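Long-range contacts in UPF0678 fatty acid-binding protein-like protein ERS007657_00996 (Mycobacterium tuberculosis, PDB 6R3W), which binds heme b in a beta-barrel and probably scavenges peroxynitrite by isomerising it to nitrate: residues 18-24 / 157-163; 105-111 / 127-133. All blocks are in the same frame, centred on the assembly; numbering follows the deposited sequence.

Overall arrangement
Both contacts are antiparallel strand pairs in the wall of one ten-stranded barrel, and their centres lie about 17 Å apart, with nearest atoms about 6 Å from each other and no direct touch. Contact 1 joins the first strand, 17-25, to the last, 153-162, and so closes the sheet on itself. Contact 2 falls within the sequence that this closure spans: strands 103-118 and 125-135 are neighbours in chain order and form a hairpin. Strand 138-147 links the two, hydrogen-bonding to strand 125-135 on one edge and to strand 153-162 on the other. Heme is touched by Leu128 of contact 2, whereas the Ala158 side chain of contact 1 stays about 7 Å from it.

Contact 1 of 2, residues 18-24 / 157-163; sequences SWAGRGA and AAVLHRQ
Ser18 O accepts a nearly straight hydrogen bond from Gln163 N (2.8 Å), and a water joins Ser18 N to Gln163 O at the same end. One face of the Trp19 indole lies against Arg162: Arg162 CB sits over the six-membered ring in a CH-pi contact, 4.1 Å from the Trp19 ring centroid and 19° off its normal. With CG anti to the backbone N (chi1 -171°) and a bend at chi3, Arg162 also brings its guanidinium back to the indole, NH2 lying 3.5 Å from Trp19 CH2, the two planes 57° apart. Asp137 holds Arg162 NE in a salt bridge, and Trp19 NE1 donates a hydrogen bond to Leu15 O. Ala20 and His161 exchange two backbone hydrogen bonds. This pairing of first and last strands closes the calycin-type barrel, and 18-23 belong to the predicted GXWXGXG motif. At Gly21 the backbones approach to 4.0 Å between its CA and that of Leu160, whose CD2 packs 3.6 Å from Gly21 N. Arg22 pairs with Val159 and sends its extended side chain to Glu34. Gly23 CA meets Ala158 CB at 3.6 Å, and Ala24 exchanges two backbone bonds with Ala157.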
ATOM      1  N   SER A  18      -2.364  13.540  -4.266  1.00 11.05           N
ATOM      2  CA  SER A  18      -3.173  13.238  -3.081  1.00 11.79           C
ATOM      3  C   SER A  18      -4.383  12.432  -3.511  1.00 10.62           C
ATOM      4  O   SER A  18      -4.963  12.726  -4.566  1.00 11.91           O
ATOM      5  CB  SER A  18      -3.581  14.496  -2.382  1.00 13.97           C
ATOM      6  OG  SER A  18      -2.455  15.120  -1.778  1.00 17.32           O
ATOM      7  N   TRP A  19      -4.713  11.429  -2.722  1.00 11.23           N
ATOM      8  CA  TRP A  19      -5.782  10.462  -3.001  1.00 11.70           C
ATOM      9  C   TRP A  19      -6.654  10.334  -1.757  1.00 10.07           C
ATOM     10  O   TRP A  19      -6.094  10.278  -0.661  1.00 12.03           O
ATOM     11  CB  TRP A  19      -5.177   9.110  -3.395  1.00 10.98           C
ATOM     12  CG  TRP A  19      -4.303   9.168  -4.611  1.00  9.83           C
ATOM     13  CD1 TRP A  19      -2.971   9.465  -4.660  1.00 10.30           C
ATOM     14  CD2 TRP A  19      -4.686   8.841  -5.951  1.00  9.66           C
ATOM     15  NE1 TRP A  19      -2.510   9.382  -5.944  1.00 10.63           N
ATOM     16  CE2 TRP A  19      -3.546   9.013  -6.768  1.00  9.65           C
ATOM     17  CE3 TRP A  19      -5.891   8.479  -6.547  1.00  9.85           C
ATOM     18  CZ2 TRP A  19      -3.573   8.757  -8.140  1.00 10.77           C
ATOM     19  CZ3 TRP A  19      -5.917   8.227  -7.898  1.00 10.99           C
ATOM     20  CH2 TRP A  19      -4.790   8.416  -8.693  1.00 11.56           C
ATOM     21  N   ALA A  20      -7.970  10.263  -1.929  1.00 10.65           N
ATOM     22  CA  ALA A  20      -8.871  10.091  -0.776  1.00 10.55           C
ATOM     23  C   ALA A  20     -10.000   9.157  -1.168  1.00  9.77           C
ATOM     24  O   ALA A  20     -10.491   9.247  -2.293  1.00 10.24           O
ATOM     25  CB  ALA A  20      -9.410  11.426  -0.302  1.00 12.80           C
ATOM     26  N   GLY A  21     -10.432   8.328  -0.239  1.00  9.89           N
ATOM     27  CA  GLY A  21     -11.584   7.468  -0.466  1.00  9.98           C
ATOM     28  C   GLY A  21     -11.889   6.622   0.732  1.00  9.39           C
ATOM     29  O   GLY A  21     -11.782   7.111   1.875  1.00  9.92           O
ATOM     30  N   ARG A  22     -12.335   5.407   0.477  1.00  8.92           N
ATOM     31  CA  ARG A  22     -13.001   4.580   1.485  1.00  9.05           C
ATOM     32  C   ARG A  22     -12.750   3.126   1.156  1.00  8.55           C
ATOM     33  O   ARG A  22     -12.683   2.762  -0.043  1.00  8.94           O
ATOM     34  CB  ARG A  22     -14.477   4.961   1.533  1.00 10.21           C
ATOM     35  CG  ARG A  22     -15.343   4.113   2.455  1.00  9.71           C
ATOM     36  CD  ARG A  22     -16.742   4.713   2.620  1.00 10.58           C
ATOM     37  NE  ARG A  22     -17.646   3.776   3.270  1.00 11.28           N
ATOM     38  CZ  ARG A  22     -18.923   4.052   3.545  1.00 12.84           C
ATOM     39  NH1 ARG A  22     -19.377   5.264   3.328  1.00 13.55           N
ATOM     40  NH2 ARG A  22     -19.722   3.125   4.042  1.00 13.63           N
ATOM     41  N   GLY A  23     -12.660   2.307   2.191  1.00  9.18           N
ATOM     42  CA  GLY A  23     -12.525   0.869   2.000  1.00 10.65           C
ATOM     43  C   GLY A  23     -13.118   0.088   3.135  1.00  8.93           C
ATOM     44  O   GLY A  23     -13.915   0.640   3.934  1.00  9.46           O
ATOM     45  N   ALA A  24     -12.806  -1.194   3.162  1.00  8.90           N
ATOM     46  CA  ALA A  24     -13.365  -2.111   4.163  1.00  9.85           C
ATOM     47  C   ALA A  24     -12.375  -3.221   4.416  1.00  9.46           C
ATOM     48  O   ALA A  24     -11.456  -3.436   3.589  1.00  9.76           O
ATOM     49  CB  ALA A  24     -14.697  -2.640   3.704  1.00 11.71           C
ATOM     50  N   ALA A 157      -9.558  -3.865   1.319  1.00  9.20           N
ATOM     51  CA  ALA A 157      -9.576  -3.328  -0.059  1.00  8.65           C
ATOM     52  C   ALA A 157     -10.214  -1.946  -0.034  1.00  8.87           C
ATOM     53  O   ALA A 157     -11.105  -1.708   0.791  1.00  9.02           O
ATOM     54  CB  ALA A 157     -10.302  -4.267  -0.980  1.00 10.26           C
ATOM     55  N   ALA A 158      -9.778  -1.066  -0.922  1.00  8.41           N
ATOM     56  CA  ALA A 158     -10.307   0.320  -0.929  1.00  8.33           C
ATOM     57  C   ALA A 158     -10.286   0.891  -2.326  1.00  8.25           C
ATOM     58  O   ALA A 158      -9.574   0.367  -3.205  1.00  8.72           O
ATOM     59  CB  ALA A 158      -9.510   1.197   0.004  1.00  8.83           C
ATOM     60  N   VAL A 159     -11.043   1.951  -2.499  1.00  8.67           N
ATOM     61  CA  VAL A 159     -11.054   2.759  -3.729  1.00  9.04           C
ATOM     62  C   VAL A 159     -10.844   4.214  -3.343  1.00  8.81           C
ATOM     63  O   VAL A 159     -11.621   4.751  -2.529  1.00  8.97           O
ATOM     64  CB  VAL A 159     -12.356   2.574  -4.527  1.00  9.72           C
ATOM     65  CG1 VAL A 159     -12.292   3.344  -5.851  1.00 10.44           C
ATOM     66  CG2 VAL A 159     -12.674   1.113  -4.762  1.00  9.27           C
ATOM     67  N   LEU A 160      -9.827   4.826  -3.920  1.00  9.04           N
ATOM     68  CA  LEU A 160      -9.467   6.240  -3.673  1.00  9.38           C
ATOM     69  C   LEU A 160      -9.594   7.007  -4.983  1.00  8.48           C
ATOM     70  O   LEU A 160      -9.442   6.407  -6.066  1.00 10.89           O
ATOM     71  CB  LEU A 160      -8.034   6.356  -3.137  1.00 10.28           C
ATOM     72  CG  LEU A 160      -7.591   5.344  -2.065  1.00  9.73           C
ATOM     73  CD1 LEU A 160      -6.175   5.643  -1.623  1.00  9.68           C
ATOM     74  CD2 LEU A 160      -8.526   5.358  -0.864  1.00 11.07           C
ATOM     75  N   HIS A 161      -9.733   8.316  -4.875  1.00 10.46           N
ATOM     76  CA  HIS A 161      -9.840   9.185  -6.056  1.00  9.99           C
ATOM     77  C   HIS A 161      -8.849  10.328  -5.935  1.00  9.61           C
ATOM     78  O   HIS A 161      -8.628  10.847  -4.827  1.00 10.77           O
ATOM     79  CB  HIS A 161     -11.278   9.675  -6.249  1.00 14.72           C
ATOM     80  CG  HIS A 161     -12.251   8.568  -6.549  1.00 17.75           C
ATOM     81  ND1 HIS A 161     -12.865   7.851  -5.543  1.00 24.89           N
ATOM     82  CD2 HIS A 161     -12.466   7.863  -7.681  1.00 19.66           C
ATOM     83  CE1 HIS A 161     -13.556   6.863  -6.069  1.00 23.44           C
ATOM     84  NE2 HIS A 161     -13.329   6.851  -7.384  1.00 22.40           N
ATOM     85  N   ARG A 162      -8.286  10.714  -7.070  1.00 10.76           N
ATOM     86  CA  ARG A 162      -7.300  11.812  -7.134  1.00 11.58           C
ATOM     87  C   ARG A 162      -7.963  13.108  -6.649  1.00 12.65           C
ATOM     88  O   ARG A 162      -9.027  13.457  -7.166  1.00 14.61           O
ATOM     89  CB  ARG A 162      -6.781  11.954  -8.560  1.00 12.60           C
ATOM     90  CG  ARG A 162      -5.609  12.909  -8.689  1.00 14.78           C
ATOM     91  CD  ARG A 162      -5.241  13.160 -10.138  1.00 14.39           C
ATOM     92  NE  ARG A 162      -4.942  11.933 -10.892  1.00 12.38           N
ATOM     93  CZ  ARG A 162      -3.803  11.245 -10.818  1.00 11.67           C
ATOM     94  NH1 ARG A 162      -2.802  11.707 -10.095  1.00 13.06           N
ATOM     95  NH2 ARG A 162      -3.651  10.135 -11.525  1.00 13.00           N
ATOM     96  N   GLN A 163      -7.295  13.828  -5.761  1.00 13.12           N
ATOM     97  CA  GLN A 163      -7.765  15.124  -5.250  1.00 14.55           C
ATOM     98  C   GLN A 163      -7.186  16.256  -6.116  1.00 19.67           C
ATOM     99  O   GLN A 163      -6.003  16.231  -6.420  1.00 19.66           O
ATOM    100  CB  GLN A 163      -7.406  15.270  -3.768  1.00 17.08           C
ATOM    101  CG  GLN A 163      -7.985  14.156  -2.894  1.00 17.52           C
ATOM    102  CD  GLN A 163      -9.487  14.049  -3.003  1.00 20.78           C
ATOM    103  OE1 GLN A 163     -10.030  13.130  -3.624  1.00 20.45           O
ATOM    104  NE2 GLN A 163     -10.178  15.001  -2.404  1.00 22.46           N
TER
HETATM  105  O   HOH W   1      -3.371  15.325  -6.328  1.00 14.99           O

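Contact 2 of 2, residues 105-111 / 127-133; sequences ELELSTR and ALDRSYR
The beta hairpin of strands 103-118 and 125-135 brings Leu106 opposite Tyr132 and Leu108 opposite Arg130 in the barrel wall, each pair joined by two backbone hydrogen bonds; the strand segments run 176° apart, 4.7 Å between axes. These four side chains share one face. Leu106 CD1 packs 4.0 Å from Tyr132 CB, while Arg130 leads away to salt bridges with Glu91, Glu67 and Glu93. Two residues before Arg130, Leu128 touches the heme.

The other face is polar. Glu105 and Arg133 form a long salt bridge, their planes 87° apart, reinforced by a water that bonds both Glu105 OE2 and Arg133 NH1. A bend at chi2 (-64°) folds the Glu107 carboxylate over Ser131; in the conformer described, Ser131 OG donates to Glu107 OE2 at 2.6 Å from above the carboxylate plane. Where strand 105-109 gives way to a turn, Thr110 OG1 accepts from Leu128 N at 3.0 Å. Ser109 OG accepts a hydrogen bond from the backbone N of Arg111, making an ST turn. Arg111 grips Asp129 side-on, NH2 bonding OD2 at 2.8 Å, with both carboxylate oxygens using syn lone pairs. Asp129 OD1 thus takes two donors, Arg111 NE at 3.0 Å and, from above the carboxylate plane, Ser109 OG at 2.6 Å.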
ATOM      1  N   GLU A 105      -0.949  -1.368 -13.310  1.00  9.47           N
ATOM      2  CA  GLU A 105      -1.188  -2.485 -12.386  1.00  9.23           C
ATOM      3  C   GLU A 105       0.118  -2.792 -11.681  1.00  9.94           C
ATOM      4  O   GLU A 105       1.107  -3.099 -12.369  1.00 11.35           O
ATOM      5  CB  GLU A 105      -1.747  -3.687 -13.127  1.00 11.10           C
ATOM      6  CG  GLU A 105      -3.136  -3.432 -13.673  1.00 15.30           C
ATOM      7  CD  GLU A 105      -3.638  -4.484 -14.626  1.00 21.30           C
ATOM      8  OE1 GLU A 105      -3.097  -4.571 -15.747  1.00 26.78           O
ATOM      9  OE2 GLU A 105      -4.617  -5.139 -14.287  1.00 30.94           O
ATOM     10  N   LEU A 106       0.107  -2.743 -10.346  1.00  7.89           N
ATOM     11  CA  LEU A 106       1.266  -3.126  -9.524  1.00  7.73           C
ATOM     12  C   LEU A 106       0.906  -4.367  -8.718  1.00  7.33           C
ATOM     13  O   LEU A 106      -0.190  -4.417  -8.121  1.00  8.82           O
ATOM     14  CB  LEU A 106       1.666  -1.996  -8.583  1.00 10.14           C
ATOM     15  CG  LEU A 106       2.020  -0.671  -9.218  1.00 10.11           C
ATOM     16  CD1 LEU A 106       0.887   0.317  -9.051  1.00 14.15           C
ATOM     17  CD2 LEU A 106       3.292  -0.125  -8.607  1.00 13.54           C
ATOM     18  N   GLU A 107       1.803  -5.336  -8.703  1.00  7.52           N
ATOM     19  CA  GLU A 107       1.642  -6.562  -7.913  1.00  8.09           C
ATOM     20  C   GLU A 107       2.876  -6.722  -7.037  1.00  7.66           C
ATOM     21  O   GLU A 107       3.976  -6.792  -7.584  1.00  9.43           O
ATOM     22  CB  GLU A 107       1.462  -7.771  -8.841  1.00  9.93           C
ATOM     23  CG  GLU A 107       0.168  -7.744  -9.639  1.00 13.08           C
ATOM     24  CD  GLU A 107      -1.099  -7.817  -8.800  1.00 14.51           C
ATOM     25  OE1 GLU A 107      -1.030  -8.357  -7.701  1.00 16.75           O
ATOM     26  OE2 GLU A 107      -2.183  -7.463  -9.325  1.00 21.09           O
ATOM     27  N   LEU A 108       2.688  -6.765  -5.728  1.00  7.92           N
ATOM     28  CA  LEU A 108       3.818  -6.838  -4.779  1.00  7.67           C
ATOM     29  C   LEU A 108       3.524  -7.877  -3.710  1.00  7.23           C
ATOM     30  O   LEU A 108       2.354  -8.141  -3.429  1.00  7.64           O
ATOM     31  CB  LEU A 108       4.054  -5.492  -4.108  1.00  9.43           C
ATOM     32  CG  LEU A 108       4.251  -4.296  -5.016  1.00 10.97           C
ATOM     33  CD1 LEU A 108       2.955  -3.560  -5.196  1.00 17.35           C
ATOM     34  CD2 LEU A 108       5.339  -3.404  -4.450  1.00 15.81           C
ATOM     35  N   SER A 109       4.567  -8.374  -3.079  1.00  6.61           N
ATOM     36  CA  SER A 109       4.404  -9.308  -1.961  1.00  6.47           C
ATOM     37  C   SER A 109       5.667  -9.333  -1.103  1.00  5.99           C
ATOM     38  O   SER A 109       6.783  -9.304  -1.663  1.00  6.56           O
ATOM     39  CB  SER A 109       4.101 -10.701  -2.476  1.00  7.20           C
ATOM     40  OG  SER A 109       3.993 -11.640  -1.419  1.00  7.82           O
ATOM     41  N   THR A 110       5.498  -9.509   0.201  1.00  6.17           N
ATOM     42  CA  THR A 110       6.640  -9.857   1.077  1.00  6.05           C
ATOM     43  C   THR A 110       7.213 -11.214   0.670  1.00  6.30           C
ATOM     44  O   THR A 110       8.340 -11.503   1.066  1.00  7.37           O
ATOM     45  CB  THR A 110       6.231  -9.863   2.557  1.00  7.06           C
ATOM     46  OG1 THR A 110       5.221 -10.852   2.774  1.00  6.91           O
ATOM     47  CG2 THR A 110       5.719  -8.507   3.007  1.00  7.02           C
ATOM     48  N   ARG A 111       6.412 -12.052   0.025  1.00  6.91           N
ATOM     49  CA  ARG A 111       6.763 -13.455  -0.292  1.00  7.68           C
ATOM     50  C   ARG A 111       7.711 -13.525  -1.496  1.00  8.22           C
ATOM     51  O   ARG A 111       8.219 -14.617  -1.773  1.00 11.16           O
ATOM     52  CB  ARG A 111       5.491 -14.273  -0.529  1.00  7.21           C
ATOM     53  CG  ARG A 111       4.523 -14.221   0.654  1.00  7.61           C
ATOM     54  CD  ARG A 111       3.296 -15.094   0.485  1.00  8.40           C
ATOM     55  NE  ARG A 111       2.492 -14.701  -0.658  1.00  8.00           N
ATOM     56  CZ  ARG A 111       2.296 -15.430  -1.731  1.00 10.40           C
ATOM     57  NH1 ARG A 111       2.877 -16.604  -1.870  1.00 13.16           N
ATOM     58  NH2 ARG A 111       1.495 -14.988  -2.680  1.00 12.46           N
ATOM     59  N   ALA A 127       3.033 -12.708   6.245  1.00  7.46           N
ATOM     60  CA  ALA A 127       3.078 -12.325   4.814  1.00  7.34           C
ATOM     61  C   ALA A 127       2.039 -11.260   4.516  1.00  7.02           C
ATOM     62  O   ALA A 127       0.942 -11.290   5.101  1.00  7.93           O
ATOM     63  CB  ALA A 127       2.905 -13.521   3.904  1.00  7.71           C
ATOM     64  N   LEU A 128       2.367 -10.407   3.551  1.00  6.89           N
ATOM     65  CA  LEU A 128       1.453  -9.390   3.000  1.00  6.67           C
ATOM     66  C   LEU A 128       1.608  -9.349   1.491  1.00  6.86           C
ATOM     67  O   LEU A 128       2.758  -9.332   1.008  1.00  7.57           O
ATOM     68  CB  LEU A 128       1.775  -8.026   3.609  1.00  7.74           C
ATOM     69  CG  LEU A 128       1.532  -7.920   5.107  1.00  7.94           C
ATOM     70  CD1 LEU A 128       2.276  -6.735   5.704  1.00 10.51           C
ATOM     71  CD2 LEU A 128       0.053  -7.853   5.426  1.00  8.88           C
ATOM     72  N   ASP A 129       0.483  -9.355   0.794  1.00  6.48           N
ATOM     73  CA  ASP A 129       0.425  -9.190  -0.665  1.00  6.86           C
ATOM     74  C   ASP A 129      -0.432  -7.968  -0.970  1.00  6.77           C
ATOM     75  O   ASP A 129      -1.488  -7.798  -0.335  1.00  8.19           O
ATOM     76  CB  ASP A 129      -0.228 -10.388  -1.360  1.00  7.60           C
ATOM     77  CG  ASP A 129       0.546 -11.701  -1.384  1.00  8.58           C
ATOM     78  OD1 ASP A 129       1.514 -11.859  -0.622  1.00  9.08           O
ATOM     79  OD2 ASP A 129       0.100 -12.598  -2.139  1.00 11.90           O
ATOM     80  N   ARG A 130       0.006  -7.152  -1.906  1.00  6.47           N
ATOM     81  CA  ARG A 130      -0.754  -5.974  -2.380  1.00  7.16           C
ATOM     82  C   ARG A 130      -0.938  -6.037  -3.899  1.00  7.68           C
ATOM     83  O   ARG A 130       0.041  -6.268  -4.630  1.00  8.27           O
ATOM     84  CB  ARG A 130      -0.032  -4.694  -1.973  1.00  9.18           C
ATOM     85  CG  ARG A 130      -0.063  -4.416  -0.474  1.00  8.63           C
ATOM     86  CD  ARG A 130       0.817  -3.239  -0.123  1.00  9.64           C
ATOM     87  NE  ARG A 130       1.029  -3.119   1.307  1.00  8.95           N
ATOM     88  CZ  ARG A 130       0.624  -2.112   2.064  1.00  8.25           C
ATOM     89  NH1 ARG A 130      -0.078  -1.102   1.559  1.00  9.98           N
ATOM     90  NH2 ARG A 130       0.896  -2.125   3.346  1.00  7.61           N
ATOM     91  N   SER A 131      -2.156  -5.748  -4.334  1.00  7.64           N
ATOM     92  CA  SER A 131      -2.524  -5.546  -5.746  0.50  8.92           C
ATOM     93  C   SER A 131      -3.105  -4.135  -5.900  1.00  8.27           C
ATOM     94  O   SER A 131      -4.123  -3.868  -5.300  1.00  9.32           O
ATOM     95  CB  SER A 131      -3.499  -6.609  -6.174  0.50 13.44           C
ATOM     96  OG  SER A 131      -3.837  -6.466  -7.533  0.50 18.29           O
ATOM     97  N   TYR A 132      -2.420  -3.274  -6.634  1.00  8.00           N
ATOM     98  CA  TYR A 132      -2.842  -1.870  -6.822  0.50  9.74           C
ATOM     99  C   TYR A 132      -3.188  -1.668  -8.312  1.00 10.96           C
ATOM    100  O   TYR A 132      -2.449  -2.177  -9.214  1.00 10.93           O
ATOM    101  CB  TYR A 132      -1.775  -0.903  -6.272  0.50 10.07           C
ATOM    102  CG  TYR A 132      -1.827  -0.641  -4.773  0.50  9.24           C
ATOM    103  CD1 TYR A 132      -2.069   0.632  -4.263  0.50  9.04           C
ATOM    104  CD2 TYR A 132      -1.588  -1.653  -3.858  0.50  9.37           C
ATOM    105  CE1 TYR A 132      -2.160   0.864  -2.895  0.50  8.89           C
ATOM    106  CE2 TYR A 132      -1.733  -1.450  -2.490  0.50  8.71           C
ATOM    107  CZ  TYR A 132      -1.992  -0.183  -2.002  0.50  8.19           C
ATOM    108  OH  TYR A 132      -2.067   0.010  -0.653  0.50  8.52           O
ATOM    109  N   ARG A 133      -4.221  -0.892  -8.549  1.00 10.48           N
ATOM    110  CA  ARG A 133      -4.618  -0.469  -9.899  1.00 10.47           C
ATOM    111  C   ARG A 133      -4.828   1.038  -9.890  1.00 11.04           C
ATOM    112  O   ARG A 133      -5.606   1.518  -9.070  1.00 12.10           O
ATOM    113  CB  ARG A 133      -5.887  -1.214 -10.320  1.00 10.89           C
ATOM    114  CG  ARG A 133      -6.402  -0.836 -11.701  1.00 14.71           C
ATOM    115  CD  ARG A 133      -7.784  -1.428 -11.895  1.00 17.28           C
ATOM    116  NE  ARG A 133      -8.386  -1.034 -13.150  1.00 22.85           N
ATOM    117  CZ  ARG A 133      -8.263  -1.712 -14.271  1.00 20.69           C
ATOM    118  NH1 ARG A 133      -7.463  -2.766 -14.321  1.00 25.23           N
ATOM    119  NH2 ARG A 133      -8.780  -1.227 -15.382  1.00 26.56           N
TER
HETATM  120  O   HOH W   2      -6.364  -4.515 -12.387  1.00 29.56           O
HETATM  121  O   HOH W   3      -6.648  -4.064 -16.835  1.00 49.87           O
HETATM  122  O   HOH W   4      -2.790  -4.990 -10.014  1.00 20.65           O